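PDB 1EZW: 5,10-methylenetetrahydromethanopterin reductase from Methanopyrus kandleri, which catalyses the reversible, coenzyme F420-dependent reduction of methylenetetrahydromethanopterin to methyltetrahydromethanopterin, a one-carbon step of methanogenesis from carbon dioxide. Local coordinates for residues A[136-139]-A[140-144]; A[69-72]-A[73-77]; A[337-341]-A[342-346]; A[312-316]-A[317-321]. All coordinates share one frame; numbering follows the deposited sequence. Where two conformers were deposited one is given.

Overall arrangement
The four contacts sample helix ends of a TIM barrel, in the chain order contact 2, 1, 4, 3. Contact 2 starts helix 73-86 and contact 1 finishes helix 127-142; their centres are 12 Å apart, and the helices pack together, Ala-77 on Tyr-141 and Leu-74 on Val-137, beside the second subunit, which Tyr-141, Arg-71 and Ile-75 touch. Contact 4 leads from helix 304-316 towards strand 321-324 and contact 3 ends helix 332-342; their centres are 17 Å apart, and both lie across the chain's centre from contact 2. The set holds one helix start capped by a histidine, two ends closed by Schellman motifs at Gly-144 and Gly-318, and one where Val-339 O takes two amides.

Contact 1: residues A[136-139]-A[140-144]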
loop_
_atom_site.group_PDB
_atom_site.type_symbol
_atom_site.label_atom_id
_atom_site.label_comp_id
_atom_site.label_asym_id
_atom_site.label_seq_id
_atom_site.Cartn_x
_atom_site.Cartn_y
_atom_site.Cartn_z
ATOM N N GLU A 136 -19.570 7.722 -24.158
ATOM C CA GLU A 136 -18.854 7.421 -25.400
ATOM C C GLU A 136 -17.367 7.764 -25.293
ATOM O O GLU A 136 -16.525 7.010 -25.767
ATOM C CB GLU A 136 -19.462 8.167 -26.593
ATOM C CG GLU A 136 -20.836 7.676 -26.929
ATOM C CD GLU A 136 -20.858 6.195 -27.232
ATOM O OE1 GLU A 136 -21.780 5.520 -26.736
ATOM O OE2 GLU A 136 -19.962 5.699 -27.962
ATOM N N VAL A 137 -17.048 8.899 -24.691
ATOM C CA VAL A 137 -15.648 9.277 -24.552
ATOM C C VAL A 137 -14.885 8.283 -23.666
ATOM O O VAL A 137 -13.771 7.863 -23.991
ATOM C CB VAL A 137 -15.525 10.698 -23.977
ATOM C CG1 VAL A 137 -14.059 10.983 -23.533
ATOM C CG2 VAL A 137 -15.978 11.715 -25.050
ATOM N N ILE A 138 -15.484 7.918 -22.540
ATOM C CA ILE A 138 -14.808 6.965 -21.673
ATOM C C ILE A 138 -14.533 5.649 -22.340
ATOM O O ILE A 138 -13.425 5.133 -22.245
ATOM C CB ILE A 138 -15.638 6.740 -20.376
ATOM C CG1 ILE A 138 -15.661 8.038 -19.563
ATOM C CG2 ILE A 138 -15.048 5.552 -19.584
ATOM C CD1 ILE A 138 -16.587 7.926 -18.308
ATOM N N TYR A 139 -15.517 5.074 -23.045
ATOM C CA TYR A 139 -15.280 3.775 -23.636
ATOM C C TYR A 139 -14.360 3.830 -24.848
ATOM O O TYR A 139 -13.623 2.882 -25.085
ATOM C CB TYR A 139 -16.625 3.064 -23.887
ATOM C CG TYR A 139 -17.113 2.549 -22.525
ATOM C CD1 TYR A 139 -17.803 3.391 -21.642
ATOM C CD2 TYR A 139 -16.775 1.263 -22.107
ATOM C CE1 TYR A 139 -18.158 2.962 -20.337
ATOM C CE2 TYR A 139 -17.121 0.804 -20.799
ATOM C CZ TYR A 139 -17.804 1.664 -19.935
ATOM O OH TYR A 139 -18.138 1.260 -18.662
ATOM N N GLN A 140 -14.373 4.937 -25.596
ATOM C CA GLN A 140 -13.373 5.054 -26.658
ATOM C C GLN A 140 -11.972 5.042 -26.024
ATOM O O GLN A 140 -11.051 4.418 -26.561
ATOM C CB GLN A 140 -13.511 6.339 -27.472
ATOM C CG GLN A 140 -14.709 6.317 -28.464
ATOM C CD GLN A 140 -14.629 7.500 -29.408
ATOM O OE1 GLN A 140 -13.529 7.896 -29.799
ATOM N NE2 GLN A 140 -15.799 8.037 -29.831
ATOM N N TYR A 141 -11.824 5.704 -24.875
ATOM C CA TYR A 141 -10.541 5.769 -24.156
ATOM C C TYR A 141 -10.137 4.363 -23.676
ATOM O O TYR A 141 -8.997 3.932 -23.842
ATOM C CB TYR A 141 -10.707 6.730 -22.966
ATOM C CG TYR A 141 -9.433 7.008 -22.189
ATOM C CD1 TYR A 141 -8.720 8.182 -22.380
ATOM C CD2 TYR A 141 -8.944 6.076 -21.271
ATOM C CE1 TYR A 141 -7.525 8.446 -21.659
ATOM C CE2 TYR A 141 -7.760 6.326 -20.546
ATOM C CZ TYR A 141 -7.061 7.506 -20.742
ATOM O OH TYR A 141 -5.921 7.804 -19.984
ATOM N N LEU A 142 -11.078 3.644 -23.077
ATOM C CA LEU A 142 -10.821 2.286 -22.587
ATOM C C LEU A 142 -10.538 1.288 -23.712
ATOM O O LEU A 142 -9.893 0.257 -23.475
ATOM C CB LEU A 142 -12.005 1.799 -21.733
ATOM C CG LEU A 142 -12.244 2.546 -20.438
ATOM C CD1 LEU A 142 -13.527 1.989 -19.781
ATOM C CD2 LEU A 142 -11.060 2.309 -19.487
ATOM N N GLU A 143 -11.024 1.572 -24.935
ATOM C CA GLU A 143 -10.716 0.705 -26.068
ATOM C C GLU A 143 -9.318 1.000 -26.611
ATOM O O GLU A 143 -8.836 0.302 -27.515
ATOM C CB GLU A 143 -11.761 0.864 -27.204
ATOM C CG GLU A 143 -13.165 0.359 -26.809
ATOM C CD GLU A 143 -13.290 -1.152 -26.846
ATOM O OE1 GLU A 143 -12.250 -1.834 -26.970
ATOM O OE2 GLU A 143 -14.435 -1.673 -26.752
ATOM N N GLY A 144 -8.667 2.035 -26.070
ATOM C CA GLY A 144 -7.310 2.388 -26.491
ATOM C C GLY A 144 -7.183 3.613 -27.385
ATOM O O GLY A 144 -6.051 4.029 -27.741
#
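Tyr-139 and Leu-142 run alongside each other, three residues apart near the end of helix 127-142, with one leucine methyl laid on the tyrosine ring. CD1 of Leu-142 is 4.2 Å from the centroid of the Tyr-139 ring and 22° off its normal, a CH-pi contact displaced toward the rim, nearest CE2. The same CD1 meets Ile-138 CG2 at 3.9 Å, so a single methyl joins the neighbours three and four residues back. Were Leu-142 cut back to an alanine, the Tyr-139 face would probably lose its methyl cover and Ile-138 CG2 this partner. Gln-140, with CG anti to the carbonyl carbon (chi1 -75°), sets that atom 3.3 Å from Glu-136 O, the same oxygen that receives Gln-140 N at 3.0 Å; its amide oxygen is held by Glu-148 N. Beyond, Gly-144 turns the chain with positive phi in a Schellman motif, its N bonded to Tyr-141 O. Tyr-139 OH bonds to Ile-171 O, anchoring the far end of the ring. The helix therefore combines apolar packing of Ile-138, Tyr-139 and Leu-142 with polar tips that reach separate loops, while amides four residues on take up the carbonyls of Glu-136 to Tyr-139.

Contact 2: residues A[69-72]-A[73-77]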
loop_
_atom_site.group_PDB
_atom_site.type_symbol
_atom_site.label_atom_id
_atom_site.label_comp_id
_atom_site.label_asym_id
_atom_site.label_seq_id
_atom_site.Cartn_x
_atom_site.Cartn_y
_atom_site.Cartn_z
ATOM N N TYR A 69 -19.311 17.151 -15.455
ATOM C CA TYR A 69 -18.970 18.567 -15.413
ATOM C C TYR A 69 -17.747 19.075 -14.708
ATOM O O TYR A 69 -17.088 19.988 -15.195
ATOM C CB TYR A 69 -20.163 19.343 -14.826
ATOM C CG TYR A 69 -21.484 18.975 -15.492
ATOM C CD1 TYR A 69 -22.424 18.190 -14.812
ATOM C CD2 TYR A 69 -21.734 19.307 -16.834
ATOM C CE1 TYR A 69 -23.577 17.741 -15.437
ATOM C CE2 TYR A 69 -22.922 18.840 -17.487
ATOM C CZ TYR A 69 -23.827 18.057 -16.766
ATOM O OH TYR A 69 -25.008 17.579 -17.358
ATOM N N THR A 70 -17.464 18.531 -13.530
ATOM C CA THR A 70 -16.359 19.083 -12.761
ATOM C C THR A 70 -14.981 18.652 -13.245
ATOM O O THR A 70 -13.980 19.166 -12.740
ATOM C CB THR A 70 -16.500 18.733 -11.286
ATOM O OG1 THR A 70 -16.393 17.307 -11.169
ATOM C CG2 THR A 70 -17.892 19.249 -10.704
ATOM N N ARG A 71 -14.920 17.695 -14.174
ATOM C CA ARG A 71 -13.631 17.256 -14.748
ATOM C C ARG A 71 -13.929 16.946 -16.200
ATOM O O ARG A 71 -15.018 16.483 -16.528
ATOM C CB ARG A 71 -13.154 15.934 -14.124
ATOM C CG ARG A 71 -12.921 16.012 -12.622
ATOM C CD ARG A 71 -12.463 14.598 -12.174
ATOM N NE ARG A 71 -12.312 14.483 -10.717
ATOM C CZ ARG A 71 -13.342 14.404 -9.877
ATOM N NH1 ARG A 71 -13.150 14.303 -8.563
ATOM N NH2 ARG A 71 -14.576 14.433 -10.361
ATOM N N HIS A 72 -12.954 17.162 -17.081
ATOM C CA HIS A 72 -13.138 16.828 -18.482
ATOM C C HIS A 72 -13.363 15.317 -18.574
ATOM O O HIS A 72 -12.758 14.541 -17.833
ATOM C CB HIS A 72 -11.864 17.216 -19.242
ATOM C CG HIS A 72 -12.007 17.199 -20.735
ATOM N ND1 HIS A 72 -12.067 16.036 -21.466
ATOM C CD2 HIS A 72 -12.114 18.219 -21.628
ATOM C CE1 HIS A 72 -12.213 16.336 -22.755
ATOM N NE2 HIS A 72 -12.238 17.657 -22.876
ATOM N N PRO A 73 -14.249 14.860 -19.456
ATOM C CA PRO A 73 -14.457 13.423 -19.541
ATOM C C PRO A 73 -13.217 12.587 -19.842
ATOM O O PRO A 73 -13.163 11.426 -19.445
ATOM C CB PRO A 73 -15.574 13.299 -20.599
ATOM C CG PRO A 73 -15.443 14.526 -21.397
ATOM C CD PRO A 73 -15.209 15.569 -20.344
ATOM N N LEU A 74 -12.198 13.172 -20.496
ATOM C CA LEU A 74 -10.982 12.425 -20.785
ATOM C C LEU A 74 -10.204 12.249 -19.473
ATOM O O LEU A 74 -9.478 11.277 -19.328
ATOM C CB LEU A 74 -10.092 13.162 -21.808
ATOM C CG LEU A 74 -10.632 13.057 -23.246
ATOM C CD1 LEU A 74 -9.816 14.021 -24.168
ATOM C CD2 LEU A 74 -10.498 11.594 -23.756
ATOM N N ILE A 75 -10.337 13.213 -18.558
ATOM C CA ILE A 75 -9.692 13.078 -17.238
ATOM C C ILE A 75 -10.444 11.980 -16.434
ATOM O O ILE A 75 -9.822 11.130 -15.772
ATOM C CB ILE A 75 -9.692 14.403 -16.500
ATOM C CG1 ILE A 75 -8.711 15.363 -17.203
ATOM C CG2 ILE A 75 -9.312 14.204 -15.023
ATOM C CD1 ILE A 75 -7.259 14.853 -17.200
ATOM N N THR A 76 -11.772 11.992 -16.476
ATOM C CA THR A 76 -12.507 10.924 -15.793
ATOM C C THR A 76 -12.104 9.560 -16.396
ATOM O O THR A 76 -11.871 8.599 -15.663
ATOM C CB THR A 76 -14.037 11.162 -15.937
ATOM O OG1 THR A 76 -14.389 12.340 -15.202
ATOM C CG2 THR A 76 -14.813 9.946 -15.394
ATOM N N ALA A 77 -12.005 9.459 -17.739
ATOM C CA ALA A 77 -11.598 8.199 -18.362
ATOM C C ALA A 77 -10.224 7.737 -17.815
ATOM O O ALA A 77 -10.029 6.560 -17.480
ATOM C CB ALA A 77 -11.528 8.361 -19.890
HETATM O O HOH W 1 -16.164 13.930 -16.291
#
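His-72 O takes two amides of the first turn of helix 73-86, Thr-76 N at 3.1 Å on a nearly straight bond (163°) and Ile-75 N at 2.9 Å on a weak one. The imidazole of the same residue does a second job. Its CG stands anti to the backbone N (chi1 -168°), which brings the ring round to the start of the helix, and ND1 accepts Leu-74 N at 3.0 Å; the amide lies only 5° out of the ring plane. This is an N-cap by a histidine side chain, an instance of the general rule that early helix amides, having no preceding turn to bond to, seek an acceptor elsewhere. Pro-73 presses its CD over one ring face, 3.4 Å from ND1, while Leu-74 runs alongside and sets CD1 3.6 Å from CE1. With a glycine in place of His-72, Leu-74 N is likely to lose its capping acceptor and Pro-73 CD the ring beneath it. A water completes the junction: it donates to Arg-71 O at 2.8 Å and accepts from Thr-76 OG1 at 2.6 Å. The guanidinium of Arg-71 turns instead to Asp-38 in a salt bridge. Around the cap, the His-72 ring meets that of Trp-117, and Met-106 of the second subunit packs on it. Arg-71 packs on Ile-75 of the second subunit, and Ile-75 on Arg-71 of that subunit. Residues 69-72 belong to the loop between strand 60-63 and helix 73-86, whose Leu-74 and Ala-77 rest on Val-137 and Tyr-141 of helix 127-142.

Contact 3: residues A[337-341]-A[342-346]. Unlike the reference sequence in segment 342-346: Ile-344 (reference Leu).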
loop_
_atom_site.group_PDB
_atom_site.type_symbol
_atom_site.label_atom_id
_atom_site.label_comp_id
_atom_site.label_asym_id
_atom_site.label_seq_id
_atom_site.Cartn_x
_atom_site.Cartn_y
_atom_site.Cartn_z
ATOM N N GLU A 337 -20.316 -6.347 9.527
ATOM C CA GLU A 337 -20.134 -7.742 9.898
ATOM C C GLU A 337 -21.491 -8.423 10.134
ATOM O O GLU A 337 -21.671 -9.589 9.781
ATOM C CB GLU A 337 -19.244 -7.814 11.155
ATOM C CG GLU A 337 -17.797 -7.410 10.834
ATOM C CD GLU A 337 -16.897 -7.450 12.040
ATOM O OE1 GLU A 337 -17.365 -7.071 13.148
ATOM O OE2 GLU A 337 -15.726 -7.830 11.869
ATOM N N LEU A 338 -22.424 -7.687 10.720
ATOM C CA LEU A 338 -23.760 -8.247 10.980
ATOM C C LEU A 338 -24.430 -8.531 9.620
ATOM O O LEU A 338 -25.075 -9.572 9.413
ATOM C CB LEU A 338 -24.539 -7.257 11.858
ATOM C CG LEU A 338 -25.828 -7.767 12.485
ATOM C CD1 LEU A 338 -25.576 -9.133 13.160
ATOM C CD2 LEU A 338 -26.333 -6.724 13.452
ATOM N N VAL A 339 -24.239 -7.652 8.638
ATOM C CA VAL A 339 -24.771 -7.950 7.306
ATOM C C VAL A 339 -24.093 -9.204 6.717
ATOM O O VAL A 339 -24.754 -10.090 6.179
ATOM C CB VAL A 339 -24.563 -6.741 6.317
ATOM C CG1 VAL A 339 -24.961 -7.147 4.855
ATOM C CG2 VAL A 339 -25.375 -5.575 6.763
ATOM N N GLY A 340 -22.762 -9.302 6.810
ATOM C CA GLY A 340 -22.102 -10.464 6.236
ATOM C C GLY A 340 -22.477 -11.776 6.935
ATOM O O GLY A 340 -22.592 -12.817 6.287
ATOM N N GLN A 341 -22.683 -11.716 8.244
ATOM C CA GLN A 341 -23.016 -12.922 9.027
ATOM C C GLN A 341 -24.482 -13.310 9.075
ATOM O O GLN A 341 -24.775 -14.511 9.091
ATOM C CB GLN A 341 -22.550 -12.754 10.472
ATOM C CG GLN A 341 -21.035 -12.813 10.668
ATOM C CD GLN A 341 -20.477 -14.199 10.377
ATOM O OE1 GLN A 341 -19.760 -14.409 9.396
ATOM N NE2 GLN A 341 -20.829 -15.161 11.223
ATOM N N GLU A 342 -25.389 -12.333 9.108
ATOM C CA GLU A 342 -26.812 -12.680 9.262
ATOM C C GLU A 342 -27.773 -12.193 8.185
ATOM O O GLU A 342 -29.019 -12.365 8.325
ATOM C CB GLU A 342 -27.306 -12.188 10.623
ATOM C CG GLU A 342 -26.405 -12.634 11.788
ATOM C CD GLU A 342 -27.032 -12.415 13.149
ATOM O OE1 GLU A 342 -26.300 -12.543 14.162
ATOM O OE2 GLU A 342 -28.256 -12.130 13.222
ATOM N N VAL A 343 -27.244 -11.552 7.139
ATOM C CA VAL A 343 -28.110 -11.085 6.070
ATOM C C VAL A 343 -27.713 -11.719 4.746
ATOM O O VAL A 343 -28.516 -12.424 4.120
ATOM C CB VAL A 343 -28.081 -9.532 5.936
ATOM C CG1 VAL A 343 -28.925 -9.097 4.730
ATOM C CG2 VAL A 343 -28.621 -8.877 7.218
ATOM N N ILE A 344 -26.475 -11.469 4.294
ATOM C CA ILE A 344 -26.038 -12.009 3.014
ATOM C C ILE A 344 -26.223 -13.528 2.830
ATOM O O ILE A 344 -26.644 -13.958 1.767
ATOM C CB ILE A 344 -24.556 -11.592 2.729
ATOM C CG1 ILE A 344 -24.535 -10.063 2.539
ATOM C CG2 ILE A 344 -24.000 -12.314 1.483
ATOM C CD1 ILE A 344 -23.126 -9.462 2.303
ATOM N N PRO A 345 -25.909 -14.348 3.857
ATOM C CA PRO A 345 -26.082 -15.804 3.714
ATOM C C PRO A 345 -27.522 -16.237 3.343
ATOM O O PRO A 345 -27.732 -17.322 2.771
ATOM C CB PRO A 345 -25.650 -16.325 5.088
ATOM C CG PRO A 345 -24.578 -15.293 5.498
ATOM C CD PRO A 345 -25.358 -14.032 5.188
ATOM N N HIS A 346 -28.504 -15.395 3.661
ATOM C CA HIS A 346 -29.906 -15.688 3.350
ATOM C C HIS A 346 -30.206 -15.442 1.888
ATOM O O HIS A 346 -31.272 -15.812 1.401
ATOM C CB HIS A 346 -30.852 -14.823 4.180
ATOM C CG HIS A 346 -30.867 -15.168 5.633
ATOM N ND1 HIS A 346 -31.401 -16.346 6.113
ATOM C CD2 HIS A 346 -30.384 -14.507 6.710
ATOM C CE1 HIS A 346 -31.247 -16.394 7.426
ATOM N NE2 HIS A 346 -30.630 -15.290 7.813
#
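The end of helix 332-342, the last helix in this TIM barrel chain, turns off through two amides that share one carbonyl, Val-339 O. Val-343 N reaches it at 3.0 Å from above the carbonyl plane, whereas Ile-344 N, five residues on, approaches at 2.9 Å nearly along the C=O axis with an N-H...O angle of 168°. One bond is the ordinary helical step and the other spans a wider turn, a pattern that illustrates how one carbonyl can serve both the last regular bond and the first wider one. Side chains also meet across the turn. Val-339 CG1, anti to the backbone N (chi1 172°), touches Ile-344 CG1 at 3.7 Å; Phe-31 packs against both residues. On another flank CD1 of Leu-338 lies against the Glu-342 carboxylate carbon CD at 3.6 Å, an apolar methyl against a flat charged group, and Pro-304 of helix 304-316 packs on both. Val-343 touches Ile-234 of strand 232-234, Ile-311 of helix 304-316 and Phe-6 of barrel strand 5-10, joining the turn to all three. Pro-345, having no amide hydrogen to offer, instead lays its ring against the helix end, with CD 3.2 Å from Gly-340 O.

Contact 4: residues A[312-316]-A[317-321]; sequences EELLK and AGVTQ
Val-319 folds back over the last turn of helix 304-316 and can be followed outward atom by atom. Its CB sits 3.5 Å from Leu-314 O, the carbonyl that also receives Val-319 N at 3.2 Å. From CB, a chi1 of 173° leaves CG2 anti to the carbonyl carbon and turned to Leu-314, where it lies over the same oxygen and meets Leu-314 CB at 4.0 Å. Phe-203 of helix 200-216 and Ala-228 of strand 225-229 pack on this side chain from outside, so the valine lies between the helix end and these residues. The carbonyl of Val-319 works too, since Leu-315 CD2 comes to within 3.3 Å of Val-319 O, and the CA of Leu-315 points a C-H at it. Two residues past the end of segment 312-316, Gly-318 takes positive phi (107°) in a Schellman motif, a common way to end a helix; a side chain there would collide with the carbonyl O of Ala-317, so glycine is called for. Its N donates to Leu-315 O at 3.0 Å, from well above the carbonyl plane, and Ala-317 N reaches Glu-313 O. Amides thus take up Glu-313 O, Leu-314 O and Leu-315 O, a water adds a second donor to Leu-315 O and also binds Val-319 O, and the apolar Val-319 packs where the chain heads for strand 321-324.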
loop_
_atom_site.group_PDB
_atom_site.type_symbol
_atom_site.label_atom_id
_atom_site.label_comp_id
_atom_site.label_asym_id
_atom_site.label_seq_id
_atom_site.Cartn_x
_atom_site.Cartn_y
_atom_site.Cartn_z
ATOM N N GLU A 312 -35.992 -8.866 1.010
ATOM C CA GLU A 312 -36.787 -9.761 0.178
ATOM C C GLU A 312 -37.820 -8.969 -0.648
ATOM O O GLU A 312 -37.997 -9.244 -1.838
ATOM C CB GLU A 312 -37.509 -10.814 1.048
ATOM C CG GLU A 312 -36.559 -11.708 1.820
ATOM C CD GLU A 312 -37.274 -12.691 2.729
ATOM O OE1 GLU A 312 -38.384 -12.347 3.202
ATOM O OE2 GLU A 312 -36.708 -13.784 2.982
ATOM N N GLU A 313 -38.476 -7.984 -0.038
ATOM C CA GLU A 313 -39.479 -7.199 -0.756
ATOM C C GLU A 313 -38.842 -6.311 -1.835
ATOM O O GLU A 313 -39.425 -6.089 -2.884
ATOM C CB GLU A 313 -40.296 -6.342 0.205
ATOM C CG GLU A 313 -41.108 -7.171 1.195
ATOM C CD GLU A 313 -42.005 -8.171 0.490
ATOM O OE1 GLU A 313 -42.833 -7.732 -0.335
ATOM O OE2 GLU A 313 -41.862 -9.384 0.754
ATOM N N LEU A 314 -37.646 -5.783 -1.566
ATOM C CA LEU A 314 -36.967 -4.986 -2.587
ATOM C C LEU A 314 -36.615 -5.855 -3.780
ATOM O O LEU A 314 -36.820 -5.444 -4.930
ATOM C CB LEU A 314 -35.687 -4.359 -2.011
ATOM C CG LEU A 314 -35.981 -3.181 -1.100
ATOM C CD1 LEU A 314 -34.662 -2.791 -0.402
ATOM C CD2 LEU A 314 -36.537 -2.013 -1.870
ATOM N N LEU A 315 -36.113 -7.062 -3.521
ATOM C CA LEU A 315 -35.744 -7.961 -4.606
ATOM C C LEU A 315 -36.993 -8.283 -5.443
ATOM O O LEU A 315 -36.909 -8.380 -6.654
ATOM C CB LEU A 315 -35.140 -9.253 -4.076
ATOM C CG LEU A 315 -33.900 -9.147 -3.166
ATOM C CD1 LEU A 315 -33.334 -10.540 -2.972
ATOM C CD2 LEU A 315 -32.854 -8.247 -3.774
ATOM N N LYS A 316 -38.143 -8.453 -4.791
ATOM C CA LYS A 316 -39.378 -8.734 -5.544
ATOM C C LYS A 316 -39.748 -7.575 -6.453
ATOM O O LYS A 316 -40.400 -7.781 -7.496
ATOM C CB LYS A 316 -40.547 -9.001 -4.601
ATOM C CG LYS A 316 -40.377 -10.237 -3.760
ATOM C CD LYS A 316 -41.624 -10.441 -2.883
ATOM C CE LYS A 316 -41.328 -11.363 -1.719
ATOM N NZ LYS A 316 -40.339 -10.684 -0.801
ATOM N N ALA A 317 -39.372 -6.359 -6.043
ATOM C CA ALA A 317 -39.638 -5.136 -6.808
ATOM C C ALA A 317 -38.592 -4.878 -7.913
ATOM O O ALA A 317 -38.665 -3.857 -8.597
ATOM C CB ALA A 317 -39.735 -3.932 -5.873
ATOM N N GLY A 318 -37.630 -5.786 -8.070
ATOM C CA GLY A 318 -36.659 -5.668 -9.147
ATOM C C GLY A 318 -35.247 -5.254 -8.779
ATOM O O GLY A 318 -34.388 -5.173 -9.667
ATOM N N VAL A 319 -35.015 -4.975 -7.498
ATOM C CA VAL A 319 -33.647 -4.607 -7.065
ATOM C C VAL A 319 -32.741 -5.841 -7.174
ATOM O O VAL A 319 -33.153 -6.959 -6.814
ATOM C CB VAL A 319 -33.658 -4.119 -5.608
ATOM C CG1 VAL A 319 -32.184 -3.906 -5.105
ATOM C CG2 VAL A 319 -34.476 -2.803 -5.499
ATOM N N THR A 320 -31.506 -5.677 -7.672
ATOM C CA THR A 320 -30.592 -6.793 -7.756
ATOM C C THR A 320 -29.288 -6.505 -6.980
ATOM O O THR A 320 -28.585 -7.418 -6.628
ATOM C CB THR A 320 -30.270 -7.212 -9.221
ATOM O OG1 THR A 320 -29.829 -6.075 -9.983
ATOM C CG2 THR A 320 -31.538 -7.784 -9.868
ATOM N N GLN A 321 -28.999 -5.232 -6.696
ATOM C CA GLN A 321 -27.807 -4.895 -5.880
ATOM C C GLN A 321 -28.301 -4.029 -4.733
ATOM O O GLN A 321 -28.883 -2.978 -4.950
ATOM C CB GLN A 321 -26.706 -4.104 -6.658
ATOM C CG GLN A 321 -25.539 -3.721 -5.699
ATOM C CD GLN A 321 -24.376 -2.964 -6.345
ATOM O OE1 GLN A 321 -23.611 -2.262 -5.628
ATOM N NE2 GLN A 321 -24.200 -3.119 -7.664
HETATM O O HOH W 2 -34.641 -8.749 -8.007
#